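Probable CoA-transferase alpha subunit (Rhodococcus jostii, PDB 6COJ) probably forms the alpha subunit of a CoA-transferase-family enzyme and helps bind a ring-bearing coenzyme A thioester. Local coordinates at residues A[41-46]-A[261-266]; A[68-73]-A[252-257]. The protein carries 1 engineered substitution. All blocks are in the same frame, centred on the assembly; numbering follows the deposited sequence.

Both contacts join the loop after strand 244-247 and, in contact 1, the start of helix 265-274 to loops and helix starts of the CoA-transferase domain. Contact 2 is nested inside the chain loop that contact 1 closes, and their centres lie about 6 Å apart. Contact 2 is buried and apolar, with a proline ring, a phenylalanine and a threonine methyl meeting. Contact 1 is only partly buried and polar, with an arginine gripping a backbone carbonyl. It also reaches the ligand pocket through Trp41. The two touch each other directly. Arg45 N approaches Leu256 O at 2.6 Å, and His253 is hydrogen-bonded to Asp264.

Contact 1 of 2, residues A[41-46]-A[261-266]; sequences WGSRRK and YGRDEK. With F8G (S-{(3R,5R,9R)-1-[(2R,3S,4R,5R)-5-(6-amino-9H-purin-9-yl)-4-hydroxy-3-(phosphonooxy)tetrahydrofuran-2-yl]-3,5,9-trihydroxy-8,8-dimethyl-3,5-dioxido-10,14-dioxo-2,4,6-trioxa-11,15-diaza-3lambda~5~,5lambda~5~-diphosphaheptadecan-17-yl} (5R,10R)-7-hydroxy-10-methyl-2-oxo-1-oxaspiro[4.5]dec-6-ene-6-carbothioate (non-preferred name)), chain E.
The guanidinium of Arg263 lies edge-on against Ser43 and takes its carbonyl oxygen in a side-on grip. This pins the loop after strand 35-38, part of the Rossmann-like parallel alpha/beta domain, to the start of helix 265-274. NE and NH2 both donate to Ser43 O. The NH2 bond is the shorter of the two, at 2.9 Å, but it comes from well above the carbonyl plane. The NE bond, at 3.2 Å, lies in that plane and uses a lone pair. NE also makes a weak bond to Ser43 OG at 3.0 Å. The serine hydroxyl has a stronger partner in Gln268 of the same helix. Arg263 leaves the backbone with CG anti to the backbone N (chi1 -178°) and then bends at chi3 (-58°), which turns its nitrogens back to the serine. On the far side NH1 forms a salt bridge to Glu265 OE1 at 2.9 Å. It meets that oxygen on the syn side, tilted from the carboxylate plane. All three guanidinium nitrogens are thus engaged. A leucine here would probably leave Ser43 O without its two donors and Glu265 OE1 without its positive mate. Asp264, between the two, is the N-cap residue of the helix.

Arg44 brings a second positive charge close by. Its CG packs on Arg263 NH2 at 3.8 Å, and the two guanidinium planes are turned 67° apart. Arg44 NE is paired with Asp92, which probably eases the closeness of the like charges. At the other end of the loop Trp41 points its ring edge at the ligand and stacks on an aromatic ring of the chain of another protein. The ligand's methyl carbon CAI sits at the edge of the indole, near its plane, 3.5 Å from CH2 of Trp41.

Contact 2 of 2, residues A[68-73]-A[252-257]; sequences GGPDLG and AHFTLA
Pro70 sets its ring against two neighbours, Phe254 and Thr255. It sits in the first turn of helix 70-77, in the Rossmann-like domain of the CoA-transferase family. The opposing loop makes a beta turn over 252-255 with a cis peptide bond between His253 and Phe254. Pro70 CB is 3.5 Å from Phe254 CE1, while CZ of the same ring is almost as near. The two side chains lie antiparallel as they pass, and the phenyl meets the proline obliquely. Phe254 CG lies between its own N and carbonyl carbon (chi1 43°), a crowded position that carries the ring's far end to the proline. The adjacent carbon, Pro70 CG, meets the methyl CG2 of Thr255 at 3.7 Å.

Thr255 divides its two branches. CG2 lies beside its own backbone N and goes to the proline. OG1 (chi1 68°) turns back to the turn and donates to Ala252 O at 2.7 Å. The backbone N of Thr255 reaches the same oxygen, on the same face of its plane. Two bonds thus end on Ala252 O and close the turn. OG1 is also hydrogen-bonded to Lys46 N, which ties the turn to the neighbouring loop. Met48 of helix 48-56 touches all three residues of the cluster and helps to bury it.

Gly69 is the N-cap of helix 70-77. The helix start is also held by Asp71, whose OD2 pairs with Lys46 of the loop 41-46. The other carboxylate oxygen, Asp71 OD1, accepts from Gly69 N at 2.8 Å, nearly in line with its C-O bond.

Contact 1 of 2, residues A[41-46]-A[261-266]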
loop_
_atom_site.group_PDB
_atom_site.type_symbol
_atom_site.label_atom_id
_atom_site.label_comp_id
_atom_site.label_asym_id
_atom_site.label_seq_id
_atom_site.Cartn_x
_atom_site.Cartn_y
_atom_site.Cartn_z
ATOM N N TRP A 41 -10.494 9.767 10.634
ATOM C CA TRP A 41 -10.135 10.871 9.751
ATOM C C TRP A 41 -11.117 12.013 9.969
ATOM O O TRP A 41 -12.314 11.839 9.735
ATOM C CB TRP A 41 -10.240 10.378 8.304
ATOM C CG TRP A 41 -10.077 11.416 7.223
ATOM C CD1 TRP A 41 -10.989 12.377 6.848
ATOM C CD2 TRP A 41 -8.965 11.548 6.331
ATOM N NE1 TRP A 41 -10.494 13.108 5.794
ATOM C CE2 TRP A 41 -9.260 12.611 5.452
ATOM C CE3 TRP A 41 -7.740 10.878 6.198
ATOM C CZ2 TRP A 41 -8.377 13.015 4.450
ATOM C CZ3 TRP A 41 -6.866 11.283 5.201
ATOM C CH2 TRP A 41 -7.191 12.340 4.343
ATOM N N GLY A 42 -10.640 13.177 10.411
ATOM C CA GLY A 42 -11.569 14.282 10.601
ATOM C C GLY A 42 -12.692 13.872 11.537
ATOM O O GLY A 42 -12.451 13.332 12.623
ATOM N N SER A 43 -13.935 14.093 11.115
ATOM C CA SER A 43 -15.090 13.632 11.889
ATOM C C SER A 43 -15.637 12.309 11.349
ATOM O O SER A 43 -16.836 12.150 11.079
ATOM C CB SER A 43 -16.158 14.721 11.943
ATOM O OG SER A 43 -17.222 14.371 12.811
ATOM N N ARG A 44 -14.741 11.331 11.201
ATOM C CA ARG A 44 -15.075 10.045 10.589
ATOM C C ARG A 44 -14.410 8.924 11.372
ATOM O O ARG A 44 -13.177 8.864 11.456
ATOM C CB ARG A 44 -14.656 9.988 9.110
ATOM C CG ARG A 44 -15.084 11.206 8.307
ATOM C CD ARG A 44 -14.542 11.194 6.883
ATOM N NE ARG A 44 -14.596 12.526 6.287
ATOM C CZ ARG A 44 -14.893 12.794 5.021
ATOM N NH1 ARG A 44 -15.212 11.821 4.169
ATOM N NH2 ARG A 44 -14.901 14.054 4.608
ATOM N N ARG A 45 -15.242 8.037 11.919
ATOM C CA ARG A 45 -14.832 6.828 12.646
ATOM C C ARG A 45 -13.684 7.079 13.611
ATOM O O ARG A 45 -12.703 6.335 13.676
ATOM C CB ARG A 45 -14.580 5.633 11.724
ATOM C CG ARG A 45 -14.984 4.317 12.398
ATOM C CD ARG A 45 -14.773 3.082 11.504
ATOM N NE ARG A 45 -13.343 2.909 11.236
ATOM C CZ ARG A 45 -12.771 2.885 10.036
ATOM N NH1 ARG A 45 -13.496 2.943 8.918
ATOM N NH2 ARG A 45 -11.446 2.775 9.970
ATOM N N LYS A 46 -13.835 8.140 14.407
ATOM C CA LYS A 46 -12.870 8.388 15.456
ATOM C C LYS A 46 -13.185 7.505 16.660
ATOM O O LYS A 46 -14.351 7.214 16.933
ATOM C CB LYS A 46 -12.954 9.848 15.879
ATOM C CG LYS A 46 -12.312 10.776 14.865
ATOM C CD LYS A 46 -10.815 10.629 14.896
ATOM C CE LYS A 46 -10.133 11.488 13.862
ATOM N NZ LYS A 46 -8.669 11.337 14.021
ATOM N N TYR A 261 -23.514 3.821 11.316
ATOM C CA TYR A 261 -24.294 5.040 11.482
ATOM C C TYR A 261 -23.546 6.189 10.826
ATOM O O TYR A 261 -22.331 6.125 10.608
ATOM C CB TYR A 261 -24.586 5.364 12.964
ATOM C CG TYR A 261 -23.411 5.162 13.908
ATOM C CD1 TYR A 261 -22.480 6.174 14.130
ATOM C CD2 TYR A 261 -23.238 3.962 14.579
ATOM C CE1 TYR A 261 -21.408 5.990 15.008
ATOM C CE2 TYR A 261 -22.162 3.756 15.440
ATOM C CZ TYR A 261 -21.255 4.775 15.653
ATOM O OH TYR A 261 -20.193 4.578 16.514
ATOM N N GLY A 262 -24.299 7.241 10.505
ATOM C CA GLY A 262 -23.723 8.482 10.035
ATOM C C GLY A 262 -23.333 9.408 11.175
ATOM O O GLY A 262 -23.431 9.078 12.358
ATOM N N ARG A 263 -22.867 10.593 10.796
ATOM C CA ARG A 263 -22.469 11.585 11.787
ATOM C C ARG A 263 -23.698 12.156 12.482
ATOM O O ARG A 263 -24.730 12.405 11.856
ATOM C CB ARG A 263 -21.689 12.713 11.108
ATOM C CG ARG A 263 -21.169 13.797 12.058
ATOM C CD ARG A 263 -20.329 14.844 11.315
ATOM N NE ARG A 263 -19.199 14.229 10.620
ATOM C CZ ARG A 263 -19.105 14.095 9.302
ATOM N NH1 ARG A 263 -20.065 14.557 8.513
ATOM N NH2 ARG A 263 -18.043 13.508 8.769
ATOM N N ASP A 264 -23.588 12.369 13.792
ATOM C CA ASP A 264 -24.644 13.067 14.526
ATOM C C ASP A 264 -24.390 14.554 14.339
ATOM O O ASP A 264 -23.708 15.193 15.141
ATOM C CB ASP A 264 -24.628 12.672 15.995
ATOM C CG ASP A 264 -25.823 13.214 16.756
ATOM O OD1 ASP A 264 -26.475 14.175 16.284
ATOM O OD2 ASP A 264 -26.118 12.666 17.835
ATOM N N GLU A 265 -24.920 15.097 13.234
ATOM C CA GLU A 265 -24.610 16.470 12.845
ATOM C C GLU A 265 -25.111 17.468 13.879
ATOM O O GLU A 265 -24.402 18.423 14.227
ATOM C CB GLU A 265 -25.220 16.775 11.471
ATOM C CG GLU A 265 -24.709 15.894 10.327
ATOM C CD GLU A 265 -23.325 16.288 9.857
ATOM O OE1 GLU A 265 -22.777 15.589 8.979
ATOM O OE2 GLU A 265 -22.785 17.289 10.365
ATOM N N LYS A 266 -26.332 17.263 14.383
ATOM C CA LYS A 266 -26.885 18.170 15.381
ATOM C C LYS A 266 -26.040 18.176 16.650
ATOM O O LYS A 266 -25.804 19.237 17.242
ATOM C CB LYS A 266 -28.335 17.784 15.684
ATOM C CG LYS A 266 -29.356 18.253 14.637
ATOM C CD LYS A 266 -29.539 17.256 13.508
ATOM C CE LYS A 266 -29.761 17.942 12.168
ATOM N NZ LYS A 266 -29.669 17.026 10.997
HETATM C C4 F8G E . -8.245 37.229 10.198
HETATM C C5 F8G E . -6.956 37.587 9.590
HETATM C C6 F8G E . -5.772 37.689 10.476
HETATM C C8 F8G E . -8.512 37.509 8.053
HETATM N N1 F8G E . -5.915 37.452 11.801
HETATM N N3 F8G E . -8.338 37.001 11.529
HETATM C "C1'" F8G E . -10.560 36.869 9.412
HETATM C C2 F8G E . -7.190 37.093 12.438
HETATM C "C2'" F8G E . -11.544 37.668 8.581
HETATM C "C3'" F8G E . -12.682 36.682 8.449
HETATM C "C4'" F8G E . -11.970 35.364 8.295
HETATM C "C5'" F8G E . -11.705 35.092 6.830
HETATM C CAA F8G E . -5.732 15.522 -1.926
HETATM C CAB F8G E . -6.476 16.804 -1.647
HETATM C CAC F8G E . -7.036 17.088 -0.453
HETATM C CAD F8G E . -7.286 15.994 0.575
HETATM C CAE F8G E . -6.900 14.622 0.026
HETATM C CAF F8G E . -5.561 14.681 -0.679
HETATM C CAG F8G E . -7.361 18.481 -0.100
HETATM C CAI F8G E . -6.852 13.553 1.108
HETATM C CAK F8G E . -8.719 15.947 1.146
HETATM C CAL F8G E . -8.668 16.305 2.641
HETATM C CAM F8G E . -7.196 16.549 2.861
HETATM C CAQ F8G E . -7.646 21.189 -0.166
HETATM C CAR F8G E . -9.159 21.324 -0.190
HETATM C CAT F8G E . -9.797 23.613 0.241
HETATM C CAU F8G E . -10.500 24.538 1.217
HETATM C CAV F8G E . -10.181 26.014 1.007
HETATM C CAX F8G E . -12.118 27.325 1.565
HETATM C CAY F8G E . -12.822 28.243 2.531
HETATM C CAZ F8G E . -12.784 29.705 2.071
HETATM C CBA F8G E . -13.333 30.586 3.183
HETATM C CBM F8G E . -11.342 30.109 1.797
HETATM C CBN F8G E . -13.637 29.933 0.829
HETATM N N6 F8G E . -4.560 38.016 9.967
HETATM N N7 F8G E . -7.192 37.745 8.271
HETATM N N9 F8G E . -9.134 37.214 9.209
HETATM N NAS F8G E . -9.623 22.373 0.686
HETATM N NAW F8G E . -10.935 26.846 1.935
HETATM O "O2'" F8G E . -11.960 38.866 9.241
HETATM O "O3'" F8G E . -13.380 36.585 9.678
HETATM O "O4'" F8G E . -10.732 35.517 8.986
HETATM O "O5'" F8G E . -12.954 34.905 6.169
HETATM O OAH F8G E . -6.548 17.577 -2.580
HETATM O OAJ F8G E . -7.803 18.720 1.018
HETATM O OAN F8G E . -6.647 16.931 3.872
HETATM O OAO F8G E . -6.431 16.273 1.676
HETATM O OBB F8G E . -12.556 30.305 4.337
HETATM O OBD F8G E . -12.349 32.501 5.694
HETATM O OBJ F8G E . -9.428 23.972 -0.870
HETATM O OBK F8G E . -12.614 27.018 0.492
HETATM O OBL F8G E . -14.187 27.827 2.695
HETATM O OBO F8G E . -12.114 30.311 6.809
HETATM O OBP F8G E . -14.407 30.913 6.010
HETATM O OBQ F8G E . -14.399 33.561 4.527
HETATM O OBR F8G E . -12.085 34.278 3.895
HETATM O OCI F8G E . -15.377 36.986 11.185
HETATM O OCJ F8G E . -14.487 38.813 9.757
HETATM O OCK F8G E . -15.693 36.889 8.723
HETATM P PBC F8G E . -12.923 30.997 5.740
HETATM P PBE F8G E . -12.989 33.803 5.008
HETATM P PCH F8G E . -14.783 37.336 9.843
HETATM S SAP F8G E . -7.158 19.792 -1.128
#

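Contact 2 of 2, residues A[68-73]-A[252-257]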
loop_
_atom_site.group_PDB
_atom_site.type_symbol
_atom_site.label_atom_id
_atom_site.label_comp_id
_atom_site.label_asym_id
_atom_site.label_seq_id
_atom_site.Cartn_x
_atom_site.Cartn_y
_atom_site.Cartn_z
ATOM N N GLY A 68 -6.740 15.065 12.048
ATOM C CA GLY A 68 -7.456 15.562 13.214
ATOM C C GLY A 68 -8.917 15.911 12.989
ATOM O O GLY A 68 -9.329 16.391 11.935
ATOM N N GLY A 69 -9.691 15.702 14.053
ATOM C CA GLY A 69 -11.075 16.107 14.130
ATOM C C GLY A 69 -11.434 16.432 15.566
ATOM O O GLY A 69 -10.624 16.981 16.319
ATOM N N PRO A 70 -12.655 16.084 15.984
ATOM C CA PRO A 70 -13.071 16.379 17.367
ATOM C C PRO A 70 -12.341 15.553 18.412
ATOM O O PRO A 70 -12.429 15.884 19.605
ATOM C CB PRO A 70 -14.571 16.070 17.357
ATOM C CG PRO A 70 -14.720 15.011 16.267
ATOM C CD PRO A 70 -13.716 15.416 15.208
ATOM N N ASP A 71 -11.655 14.481 18.008
ATOM C CA ASP A 71 -10.751 13.784 18.917
ATOM C C ASP A 71 -9.683 14.732 19.440
ATOM O O ASP A 71 -9.474 14.855 20.659
ATOM C CB ASP A 71 -10.105 12.583 18.204
ATOM C CG ASP A 71 -9.352 12.954 16.916
ATOM O OD1 ASP A 71 -9.801 13.840 16.156
ATOM O OD2 ASP A 71 -8.289 12.336 16.673
ATOM N N LEU A 72 -9.007 15.426 18.528
ATOM C CA LEU A 72 -7.975 16.375 18.923
ATOM C C LEU A 72 -8.577 17.564 19.658
ATOM O O LEU A 72 -7.991 18.058 20.626
ATOM C CB LEU A 72 -7.195 16.821 17.682
ATOM C CG LEU A 72 -5.976 17.707 17.923
ATOM C CD1 LEU A 72 -4.999 17.040 18.884
ATOM C CD2 LEU A 72 -5.294 18.033 16.599
ATOM N N GLY A 73 -9.754 18.027 19.225
ATOM C CA GLY A 73 -10.417 19.108 19.938
ATOM C C GLY A 73 -10.699 18.765 21.386
ATOM O O GLY A 73 -10.397 19.545 22.296
ATOM N N ALA A 252 -17.951 5.514 18.204
ATOM C CA ALA A 252 -17.433 6.590 17.380
ATOM C C ALA A 252 -18.258 7.870 17.484
ATOM O O ALA A 252 -17.835 8.902 16.956
ATOM C CB ALA A 252 -17.320 6.145 15.915
ATOM N N HIS A 253 -19.406 7.834 18.159
ATOM C CA HIS A 253 -20.246 9.024 18.276
ATOM C C HIS A 253 -19.422 10.165 18.880
ATOM O O HIS A 253 -18.757 9.949 19.888
ATOM C CB HIS A 253 -21.451 8.724 19.172
ATOM C CG HIS A 253 -22.428 9.853 19.246
ATOM N ND1 HIS A 253 -22.273 10.915 20.114
ATOM C CD2 HIS A 253 -23.562 10.097 18.547
ATOM C CE1 HIS A 253 -23.266 11.767 19.940
ATOM N NE2 HIS A 253 -24.067 11.291 19.002
ATOM N N PHE A 254 -19.460 11.377 18.316
ATOM C CA PHE A 254 -20.427 11.824 17.317
ATOM C C PHE A 254 -19.919 11.846 15.877
ATOM O O PHE A 254 -20.509 12.522 15.031
ATOM C CB PHE A 254 -20.925 13.235 17.689
ATOM C CG PHE A 254 -19.831 14.175 18.143
ATOM C CD1 PHE A 254 -19.085 14.905 17.218
ATOM C CD2 PHE A 254 -19.545 14.329 19.496
ATOM C CE1 PHE A 254 -18.080 15.771 17.645
ATOM C CE2 PHE A 254 -18.540 15.193 19.927
ATOM C CZ PHE A 254 -17.809 15.915 19.000
ATOM N N THR A 255 -18.849 11.111 15.577
ATOM C CA THR A 255 -18.386 11.010 14.197
ATOM C C THR A 255 -19.132 9.881 13.477
ATOM O O THR A 255 -19.815 9.059 14.097
ATOM C CB THR A 255 -16.869 10.790 14.148
ATOM O OG1 THR A 255 -16.514 9.497 14.674
ATOM C CG2 THR A 255 -16.178 11.878 14.969
ATOM N N LEU A 256 -19.019 9.848 12.151
ATOM C CA LEU A 256 -19.679 8.779 11.400
ATOM C C LEU A 256 -18.924 7.455 11.561
ATOM O O LEU A 256 -17.783 7.410 12.025
ATOM C CB LEU A 256 -19.868 9.162 9.927
ATOM C CG LEU A 256 -18.666 9.525 9.050
ATOM C CD1 LEU A 256 -17.820 8.306 8.699
ATOM C CD2 LEU A 256 -19.139 10.219 7.774
ATOM N N ALA A 257 -19.553 6.362 11.145
ATOM C CA ALA A 257 -18.930 5.054 11.348
ATOM C C ALA A 257 -19.315 4.077 10.241
ATOM O O ALA A 257 -19.850 2.998 10.481
ATOM C CB ALA A 257 -19.268 4.491 12.726
#